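Local atomic coordinates of probable ABC transporter phosphite binding protein PhnD1 (Prochlorococcus marinus str. MIT 9301, PDB entry 5LQ5), a protein that binds inorganic phosphite strongly, and methylphosphonate and phosphate only very weakly, as the probable periplasmic solute-binding component of an ABC transporter. Residues 76-81 against 207-212; 82-87 against 247-252; 93-98 against 163-168. All blocks are in the same frame, centred on the assembly; numbering follows the deposited sequence. Where two conformers were deposited one is given.

Interaction 1 of 3, residues 76-81 against 207-212; sequences PNSIVI and HWVAQG
With CG1 lying opposite its carbonyl carbon and beside its own N (chi1 -66°), Ile81 carries CG1 and CD1 back over the methyl of Ala210, the nearer pair being Ile81 CG1 and Ala210 CB at 3.7 Å. Val80 makes the other turn, its CG1 opposite the backbone N (chi1 -175°), and this branch comes within 4.1 Å of CD2 of His207, meeting the imidazole obliquely. The two strands are stitched by their backbones. Ile79 and Ala210 form an antiparallel hydrogen-bonded pair, in which Ile79 N reaches Ala210 O at 2.8 Å and Ala210 N returns an equally short, nearly straight bond (170°) to Ile79 O. One pair further on, Val80 and Val209 are non-hydrogen-bonded, and the CA of Val209 points its hydrogen at Ile79 O from 3.4 Å. Ile81 N then bonds to Trp208 O at 2.9 Å.

This pairing illustrates how the chain's return from a second domain is built into a type II periplasmic-binding-protein lobe: strand 207-210 enters the sheet between 60-63 and 79-84 and runs antiparallel to both. Val80 and Val209 face one side, where Arg72 of helix 65-74 lies against both; Ile79 and Ala210 face the other. His207 ND1 is held by the backbone oxygen of Asp205, a phosphite-pocket residue, and its ring stacks with Tyr260. Past the last bonded pair the chains stay close, with Gly212 CA reaching Asn77 O at 3.4 Å in a CA-H...O contact.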
loop_
_atom_site.group_PDB
_atom_site.type_symbol
_atom_site.label_atom_id
_atom_site.label_comp_id
_atom_site.label_asym_id
_atom_site.label_seq_id
_atom_site.Cartn_x
_atom_site.Cartn_y
_atom_site.Cartn_z
ATOM N N PRO A 76 -1.954 13.888 -15.288
ATOM C CA PRO A 76 -0.735 14.086 -16.026
ATOM C C PRO A 76 0.284 15.043 -15.415
ATOM O O PRO A 76 -0.050 15.998 -14.701
ATOM C CB PRO A 76 -1.211 14.634 -17.378
ATOM C CG PRO A 76 -2.625 14.277 -17.475
ATOM C CD PRO A 76 -3.144 14.248 -16.089
ATOM N N ASN A 77 1.546 14.699 -15.623
ATOM C CA ASN A 77 2.669 15.579 -15.277
ATOM C C ASN A 77 2.874 15.687 -13.769
ATOM O O ASN A 77 3.532 16.590 -13.259
ATOM C CB ASN A 77 2.487 16.946 -15.942
ATOM C CG ASN A 77 2.381 16.815 -17.444
ATOM O OD1 ASN A 77 1.407 17.247 -18.044
ATOM N ND2 ASN A 77 3.349 16.121 -18.043
ATOM N N SER A 78 2.293 14.734 -13.052
ATOM C CA SER A 78 2.580 14.579 -11.650
ATOM C C SER A 78 3.959 13.948 -11.529
ATOM O O SER A 78 4.545 13.477 -12.516
ATOM C CB SER A 78 1.530 13.724 -10.984
ATOM O OG SER A 78 1.303 12.615 -11.804
ATOM N N ILE A 79 4.473 13.949 -10.311
ATOM C CA ILE A 79 5.867 13.585 -10.041
ATOM C C ILE A 79 6.021 12.432 -9.059
ATOM O O ILE A 79 5.560 12.510 -7.936
ATOM C CB ILE A 79 6.641 14.794 -9.431
ATOM C CG1 ILE A 79 6.428 16.083 -10.257
ATOM C CG2 ILE A 79 8.124 14.477 -9.263
ATOM C CD1 ILE A 79 6.977 16.039 -11.658
ATOM N N VAL A 80 6.742 11.399 -9.460
ATOM C CA VAL A 80 7.219 10.350 -8.539
ATOM C C VAL A 80 8.360 10.894 -7.705
ATOM O O VAL A 80 9.404 11.293 -8.237
ATOM C CB VAL A 80 7.627 9.042 -9.227
ATOM C CG1 VAL A 80 7.991 8.000 -8.193
ATOM C CG2 VAL A 80 6.503 8.531 -10.094
ATOM N N ILE A 81 8.169 10.862 -6.382
ATOM C CA ILE A 81 9.106 11.521 -5.431
ATOM C C ILE A 81 10.106 10.585 -4.763
ATOM O O ILE A 81 11.293 10.888 -4.750
ATOM C CB ILE A 81 8.321 12.322 -4.358
ATOM C CG1 ILE A 81 7.570 13.497 -4.991
ATOM C CG2 ILE A 81 9.220 12.801 -3.222
ATOM C CD1 ILE A 81 8.435 14.669 -5.423
ATOM N N HIS A 207 4.936 4.206 -3.104
ATOM C CA HIS A 207 5.679 5.405 -3.466
ATOM C C HIS A 207 4.919 6.687 -3.239
ATOM O O HIS A 207 3.680 6.708 -3.274
ATOM C CB HIS A 207 6.150 5.326 -4.919
ATOM C CG HIS A 207 5.060 5.202 -5.942
ATOM N ND1 HIS A 207 4.322 4.047 -6.122
ATOM C CD2 HIS A 207 4.641 6.060 -6.897
ATOM C CE1 HIS A 207 3.474 4.227 -7.122
ATOM N NE2 HIS A 207 3.653 5.435 -7.611
ATOM N N TRP A 208 5.682 7.743 -2.965
ATOM C CA TRP A 208 5.174 9.090 -2.863
ATOM C C TRP A 208 5.016 9.702 -4.230
ATOM O O TRP A 208 5.924 9.646 -5.043
ATOM C CB TRP A 208 6.111 9.991 -2.068
ATOM C CG TRP A 208 6.147 9.753 -0.582
ATOM C CD1 TRP A 208 7.154 9.167 0.155
ATOM C CD2 TRP A 208 5.151 10.169 0.361
ATOM N NE1 TRP A 208 6.809 9.166 1.477
ATOM C CE2 TRP A 208 5.601 9.787 1.634
ATOM C CE3 TRP A 208 3.918 10.799 0.240
ATOM C CZ2 TRP A 208 4.856 10.032 2.782
ATOM C CZ3 TRP A 208 3.186 11.061 1.379
ATOM C CH2 TRP A 208 3.653 10.670 2.628
ATOM N N VAL A 209 3.892 10.373 -4.423
ATOM C CA VAL A 209 3.556 11.094 -5.635
ATOM C C VAL A 209 3.182 12.518 -5.273
ATOM O O VAL A 209 2.341 12.728 -4.404
ATOM C CB VAL A 209 2.417 10.424 -6.420
ATOM C CG1 VAL A 209 2.129 11.189 -7.715
ATOM C CG2 VAL A 209 2.757 8.962 -6.746
ATOM N N ALA A 210 3.744 13.497 -5.991
ATOM C CA ALA A 210 3.410 14.915 -5.786
ATOM C C ALA A 210 2.761 15.528 -7.032
ATOM O O ALA A 210 3.038 15.101 -8.172
ATOM C CB ALA A 210 4.648 15.734 -5.409
ATOM N N GLN A 211 1.938 16.541 -6.821
ATOM C CA GLN A 211 1.397 17.380 -7.894
ATOM C C GLN A 211 2.550 18.036 -8.646
ATOM O O GLN A 211 3.600 18.368 -8.070
ATOM C CB GLN A 211 0.458 18.474 -7.382
ATOM C CG GLN A 211 -0.785 17.988 -6.680
ATOM C CD GLN A 211 -1.834 17.384 -7.598
ATOM O OE1 GLN A 211 -1.751 17.462 -8.815
ATOM N NE2 GLN A 211 -2.821 16.769 -7.000
ATOM N N GLY A 212 2.299 18.263 -9.923
ATOM C CA GLY A 212 3.259 18.887 -10.831
ATOM C C GLY A 212 3.313 20.390 -10.753
ATOM O O GLY A 212 4.212 20.999 -11.323
#

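Interaction 2 of 3, residues 82-87 against 247-252; sequences AQRDID and FNAKRF
Phe247 offers its carbonyl oxygen to Arg84, whose NH1 donates to Phe247 O at 2.8 Å, the oxygen lying close to the guanidinium plane, although the nitrogen stands 33° off the plane of the carbonyl. The arginine reaches this oxygen because its chain bends at chi3 (-62°), and the same bend turns the other edge of the guanidinium to Asp87: NE meets OD2 and NH2 meets OD1, a side-on, two-nitrogen salt bridge. Asp87 OD2 also takes the backbone N of Arg84, leaving the carboxylate gripped at three points. With an alanine in place of Arg84, Phe247 O would probably lose its donor and the buried Asp87 carboxylate its positive mate. Asn248 follows as the first residue after helix 238-246 to leave helical backbone angles, its positive phi belonging to a Schellman motif.

The principle at work here is a helix end led back to a sheet, for the chain goes on to edge strand 252-253 beside strand 79-84 in the first lobe of the binding-protein fold. On the way Ala249 sets its CB 3.8 Å from Arg84 CG. Arg251 then stretches from CG to NE and grips Asp85 side-on, with NE to OD2 at 2.9 Å and NH2 to OD1 at 3.1 Å, each oxygen using its syn lone pair and the two flat groups 22° apart. A water ties Arg251 O to Asp85 N and OD2. Phe252 brings ring atom CE1 to 3.9 Å from Arg84 CG and its CB to 4.3 Å from Ala82 CB, while CZ stands over the centre of the Phe247 ring.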
loop_
_atom_site.group_PDB
_atom_site.type_symbol
_atom_site.label_atom_id
_atom_site.label_comp_id
_atom_site.label_asym_id
_atom_site.label_seq_id
_atom_site.Cartn_x
_atom_site.Cartn_y
_atom_site.Cartn_z
ATOM N N ALA A 82 9.625 9.507 -4.169
ATOM C CA ALA A 82 10.431 8.613 -3.339
ATOM C C ALA A 82 9.710 7.293 -3.050
ATOM O O ALA A 82 8.496 7.164 -3.266
ATOM C CB ALA A 82 10.763 9.295 -2.022
ATOM N N GLN A 83 10.463 6.323 -2.565
ATOM C CA GLN A 83 9.966 5.029 -2.126
ATOM C C GLN A 83 10.874 4.562 -0.989
ATOM O O GLN A 83 11.824 5.259 -0.642
ATOM C CB GLN A 83 9.944 4.016 -3.291
ATOM C CG GLN A 83 11.346 3.602 -3.752
ATOM C CD GLN A 83 11.411 2.719 -4.984
ATOM O OE1 GLN A 83 10.654 1.784 -5.122
ATOM N NE2 GLN A 83 12.389 2.975 -5.854
ATOM N N ARG A 84 10.578 3.402 -0.431
ATOM C CA ARG A 84 11.492 2.692 0.491
ATOM C C ARG A 84 12.307 1.659 -0.265
ATOM O O ARG A 84 11.948 1.254 -1.356
ATOM C CB ARG A 84 10.729 2.041 1.639
ATOM C CG ARG A 84 9.776 2.985 2.363
ATOM C CD ARG A 84 8.734 2.273 3.215
ATOM N NE ARG A 84 7.859 1.432 2.400
ATOM C CZ ARG A 84 6.846 0.715 2.870
ATOM N NH1 ARG A 84 6.564 0.696 4.162
ATOM N NH2 ARG A 84 6.103 0.009 2.035
ATOM N N ASP A 85 13.412 1.208 0.326
ATOM C CA ASP A 85 14.183 0.114 -0.284
ATOM C C ASP A 85 13.312 -1.103 -0.542
ATOM O O ASP A 85 13.380 -1.686 -1.614
ATOM C CB ASP A 85 15.381 -0.307 0.586
ATOM C CG ASP A 85 16.502 0.704 0.545
ATOM O OD1 ASP A 85 17.172 0.825 -0.510
ATOM O OD2 ASP A 85 16.705 1.394 1.563
ATOM N N ILE A 86 12.473 -1.442 0.429
ATOM C CA ILE A 86 11.575 -2.610 0.311
ATOM C C ILE A 86 10.551 -2.526 -0.834
ATOM O O ILE A 86 10.129 -3.547 -1.397
ATOM C CB ILE A 86 10.872 -2.964 1.649
ATOM C CG1 ILE A 86 10.205 -4.338 1.542
ATOM C CG2 ILE A 86 9.877 -1.906 2.110
ATOM C CD1 ILE A 86 11.148 -5.442 1.098
ATOM N N ASP A 87 10.191 -1.306 -1.195
ATOM C CA ASP A 87 9.246 -1.113 -2.305
ATOM C C ASP A 87 9.742 -1.523 -3.676
ATOM O O ASP A 87 8.935 -1.708 -4.584
ATOM C CB ASP A 87 8.708 0.318 -2.314
ATOM C CG ASP A 87 7.959 0.642 -1.061
ATOM O OD1 ASP A 87 7.037 -0.143 -0.712
ATOM O OD2 ASP A 87 8.261 1.681 -0.426
ATOM N N PHE A 247 7.145 3.680 9.038
ATOM C CA PHE A 247 7.183 3.188 7.631
ATOM C C PHE A 247 7.990 1.891 7.484
ATOM O O PHE A 247 8.180 1.395 6.377
ATOM C CB PHE A 247 7.792 4.242 6.699
ATOM C CG PHE A 247 6.892 5.387 6.390
ATOM C CD1 PHE A 247 6.020 5.321 5.288
ATOM C CD2 PHE A 247 6.877 6.511 7.165
ATOM C CE1 PHE A 247 5.180 6.390 4.988
ATOM C CE2 PHE A 247 6.041 7.575 6.888
ATOM C CZ PHE A 247 5.171 7.513 5.795
ATOM N N ASN A 248 8.487 1.366 8.612
ATOM C CA ASN A 248 9.284 0.104 8.645
ATOM C C ASN A 248 10.472 0.178 7.689
ATOM O O ASN A 248 10.759 -0.752 6.935
ATOM C CB ASN A 248 8.389 -1.092 8.302
ATOM C CG ASN A 248 7.151 -1.141 9.157
ATOM O OD1 ASN A 248 6.031 -1.146 8.642
ATOM N ND2 ASN A 248 7.330 -1.161 10.474
ATOM N N ALA A 249 11.162 1.315 7.744
ATOM C CA ALA A 249 12.238 1.613 6.794
ATOM C C ALA A 249 13.352 2.377 7.476
ATOM O O ALA A 249 13.099 3.128 8.406
ATOM C CB ALA A 249 11.728 2.410 5.619
ATOM N N LYS A 250 14.573 2.158 7.005
ATOM C CA LYS A 250 15.772 2.911 7.474
ATOM C C LYS A 250 15.957 4.246 6.772
ATOM O O LYS A 250 16.657 5.137 7.263
ATOM C CB LYS A 250 17.036 2.039 7.347
ATOM C CG LYS A 250 16.918 0.674 8.032
ATOM C CD LYS A 250 16.759 0.769 9.547
ATOM C CE LYS A 250 16.011 -0.430 10.112
ATOM N NZ LYS A 250 15.923 -0.379 11.598
ATOM N N ARG A 251 15.322 4.369 5.608
ATOM C CA ARG A 251 15.441 5.544 4.753
ATOM C C ARG A 251 14.378 5.522 3.652
ATOM O O ARG A 251 13.774 4.484 3.363
ATOM C CB ARG A 251 16.825 5.589 4.092
ATOM C CG ARG A 251 17.156 4.369 3.234
ATOM C CD ARG A 251 18.528 4.494 2.594
ATOM N NE ARG A 251 18.775 3.418 1.635
ATOM C CZ ARG A 251 19.687 3.428 0.668
ATOM N NH1 ARG A 251 20.507 4.465 0.499
ATOM N NH2 ARG A 251 19.772 2.382 -0.151
ATOM N N PHE A 252 14.187 6.679 3.045
ATOM C CA PHE A 252 13.554 6.791 1.728
ATOM C C PHE A 252 14.628 6.947 0.658
ATOM O O PHE A 252 15.678 7.489 0.926
ATOM C CB PHE A 252 12.592 7.972 1.655
ATOM C CG PHE A 252 11.328 7.786 2.456
ATOM C CD1 PHE A 252 10.299 6.987 1.988
ATOM C CD2 PHE A 252 11.176 8.407 3.671
ATOM C CE1 PHE A 252 9.143 6.822 2.751
ATOM C CE2 PHE A 252 10.041 8.257 4.424
ATOM C CZ PHE A 252 8.998 7.477 3.961
HETATM O O HOH W 1 14.405 1.813 3.004
#

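Interaction 3 of 3, residues 93-98 against 163-168; sequences VFVVNK and ALVNSG
Asn97 crosses from the end of its strand to the last turn of a helix and meets Val165 there with its CB and its amide nitrogen. CB lies 4.2 Å from Val165 CG1, an apolar touch that begins the approach. CG, opposite the backbone N at chi1 -174°, carries the amide over the helix end, and ND2 donates to Val165 O at 2.9 Å in a straight bond (168°), with the acceptor in the amide plane and the nitrogen nearly along the C=O axis. ND2 also donates to a water at 3.0 Å, and that water donates in turn to Asn166 O. The amide oxygen OD1 turns to the backbone N of Asn99, so both ends of the group are satisfied and its rotation is fixed.

Val165 O takes a second donor, Gly168 N, within the Schellman motif that closes the helix. The backbone angles of Gly168 call for a residue without a side chain. Against the strand backbone, Val165 CG1 sits 3.7 Å from Asn97 N, and it lies 4.5 Å from Val95 CG2.

Here helix 158-167 packs on one face of the second lobe's sheet, its part 163-167 running within 29° of the direction of strand segment 93-97, and Val165 also touches Leu194 of strand 194-199, while Trp180 of helix 177-186 packs on Val95.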
loop_
_atom_site.group_PDB
_atom_site.type_symbol
_atom_site.label_atom_id
_atom_site.label_comp_id
_atom_site.label_asym_id
_atom_site.label_seq_id
_atom_site.Cartn_x
_atom_site.Cartn_y
_atom_site.Cartn_z
ATOM N N VAL A 93 1.873 -11.892 1.414
ATOM C CA VAL A 93 1.632 -13.173 2.064
ATOM C C VAL A 93 0.192 -13.607 1.880
ATOM O O VAL A 93 -0.757 -12.793 1.837
ATOM C CB VAL A 93 1.973 -13.163 3.569
ATOM C CG1 VAL A 93 3.459 -12.890 3.738
ATOM C CG2 VAL A 93 1.126 -12.156 4.371
ATOM N N PHE A 94 0.053 -14.904 1.684
ATOM C CA PHE A 94 -1.199 -15.594 1.845
ATOM C C PHE A 94 -1.244 -16.171 3.249
ATOM O O PHE A 94 -0.282 -16.808 3.691
ATOM C CB PHE A 94 -1.365 -16.700 0.819
ATOM C CG PHE A 94 -1.644 -16.207 -0.591
ATOM C CD1 PHE A 94 -2.906 -16.284 -1.141
ATOM C CD2 PHE A 94 -0.634 -15.686 -1.367
ATOM C CE1 PHE A 94 -3.141 -15.871 -2.446
ATOM C CE2 PHE A 94 -0.857 -15.243 -2.674
ATOM C CZ PHE A 94 -2.119 -15.326 -3.215
ATOM N N VAL A 95 -2.352 -15.960 3.939
ATOM C CA VAL A 95 -2.592 -16.469 5.277
ATOM C C VAL A 95 -3.855 -17.310 5.314
ATOM O O VAL A 95 -4.812 -17.067 4.531
ATOM C CB VAL A 95 -2.653 -15.374 6.337
ATOM C CG1 VAL A 95 -1.364 -14.587 6.390
ATOM C CG2 VAL A 95 -3.837 -14.458 6.160
ATOM N N VAL A 96 -3.859 -18.289 6.222
ATOM C CA VAL A 96 -4.999 -19.168 6.428
ATOM C C VAL A 96 -5.364 -19.271 7.891
ATOM O O VAL A 96 -4.510 -19.132 8.768
ATOM C CB VAL A 96 -4.796 -20.574 5.852
ATOM C CG1 VAL A 96 -4.679 -20.523 4.329
ATOM C CG2 VAL A 96 -3.556 -21.230 6.458
ATOM N N ASN A 97 -6.651 -19.501 8.139
ATOM C CA ASN A 97 -7.168 -19.711 9.479
ATOM C C ASN A 97 -6.681 -21.109 9.913
ATOM O O ASN A 97 -6.709 -22.064 9.135
ATOM C CB ASN A 97 -8.682 -19.644 9.501
ATOM C CG ASN A 97 -9.255 -19.718 10.899
ATOM O OD1 ASN A 97 -9.237 -20.765 11.522
ATOM N ND2 ASN A 97 -9.755 -18.601 11.404
ATOM N N LYS A 98 -6.203 -21.179 11.159
ATOM C CA LYS A 98 -5.721 -22.449 11.760
ATOM C C LYS A 98 -6.699 -23.587 11.755
ATOM O O LYS A 98 -6.305 -24.748 11.734
ATOM C CB LYS A 98 -5.397 -22.226 13.209
ATOM C CG LYS A 98 -4.061 -21.571 13.353
ATOM C CD LYS A 98 -3.721 -21.414 14.809
ATOM C CE LYS A 98 -2.962 -20.137 15.023
ATOM N NZ LYS A 98 -1.597 -20.213 14.471
ATOM N N ALA A 163 -8.103 -9.281 10.072
ATOM C CA ALA A 163 -9.198 -9.405 11.052
ATOM C C ALA A 163 -10.271 -10.387 10.583
ATOM O O ALA A 163 -10.795 -11.205 11.366
ATOM C CB ALA A 163 -9.810 -8.044 11.374
ATOM N N LEU A 164 -10.549 -10.370 9.290
ATOM C CA LEU A 164 -11.559 -11.247 8.696
ATOM C C LEU A 164 -11.144 -12.715 8.694
ATOM O O LEU A 164 -11.952 -13.596 8.961
ATOM C CB LEU A 164 -11.876 -10.824 7.265
ATOM C CG LEU A 164 -12.728 -9.567 7.099
ATOM C CD1 LEU A 164 -12.643 -9.129 5.633
ATOM C CD2 LEU A 164 -14.178 -9.747 7.554
ATOM N N VAL A 165 -9.885 -12.984 8.356
ATOM C CA VAL A 165 -9.426 -14.372 8.340
ATOM C C VAL A 165 -9.276 -14.840 9.808
ATOM O O VAL A 165 -9.655 -15.957 10.148
ATOM C CB VAL A 165 -8.155 -14.578 7.529
ATOM C CG1 VAL A 165 -7.798 -16.057 7.457
ATOM C CG2 VAL A 165 -8.301 -14.044 6.106
ATOM N N ASN A 166 -8.769 -13.957 10.674
ATOM C CA ASN A 166 -8.593 -14.292 12.108
ATOM C C ASN A 166 -9.900 -14.644 12.817
ATOM O O ASN A 166 -9.934 -15.532 13.658
ATOM C CB ASN A 166 -7.938 -13.163 12.882
ATOM C CG ASN A 166 -7.369 -13.647 14.206
ATOM O OD1 ASN A 166 -6.507 -14.518 14.209
ATOM N ND2 ASN A 166 -7.869 -13.116 15.329
ATOM N N SER A 167 -10.987 -13.980 12.433
ATOM C CA SER A 167 -12.302 -14.249 13.057
ATOM C C SER A 167 -13.011 -15.500 12.546
ATOM O O SER A 167 -13.978 -15.961 13.117
ATOM C CB SER A 167 -13.250 -13.069 12.864
ATOM O OG SER A 167 -13.627 -13.008 11.492
ATOM N N GLY A 168 -12.552 -15.989 11.413
ATOM C CA GLY A 168 -13.203 -17.103 10.678
ATOM C C GLY A 168 -14.320 -16.680 9.732
ATOM O O GLY A 168 -15.039 -17.533 9.180
HETATM O O HOH W 2 -11.163 -18.303 14.046
#

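In the fold
Interactions 1 and 2 share strand 79-84 and touch, their centres about 17 Å apart: Trp208 N reaches Ala82 O, and the indole meets Phe247 and Phe252. Both belong to the six-stranded sheet of one lobe. Interaction 3 packs a helix on the five-stranded sheet of the other, its centre about 35 Å from that of interaction 1 and 27 Å from that of interaction 2. Along the chain, 76-81 and 82-87 precede 93-98 and 163-168, after which 207-212 and then 247-252 return to the first lobe. The chain thus crosses between lobes twice, and the phosphite pocket, drawing on residues such as Tyr46, His158 and Tyr206, lies between them.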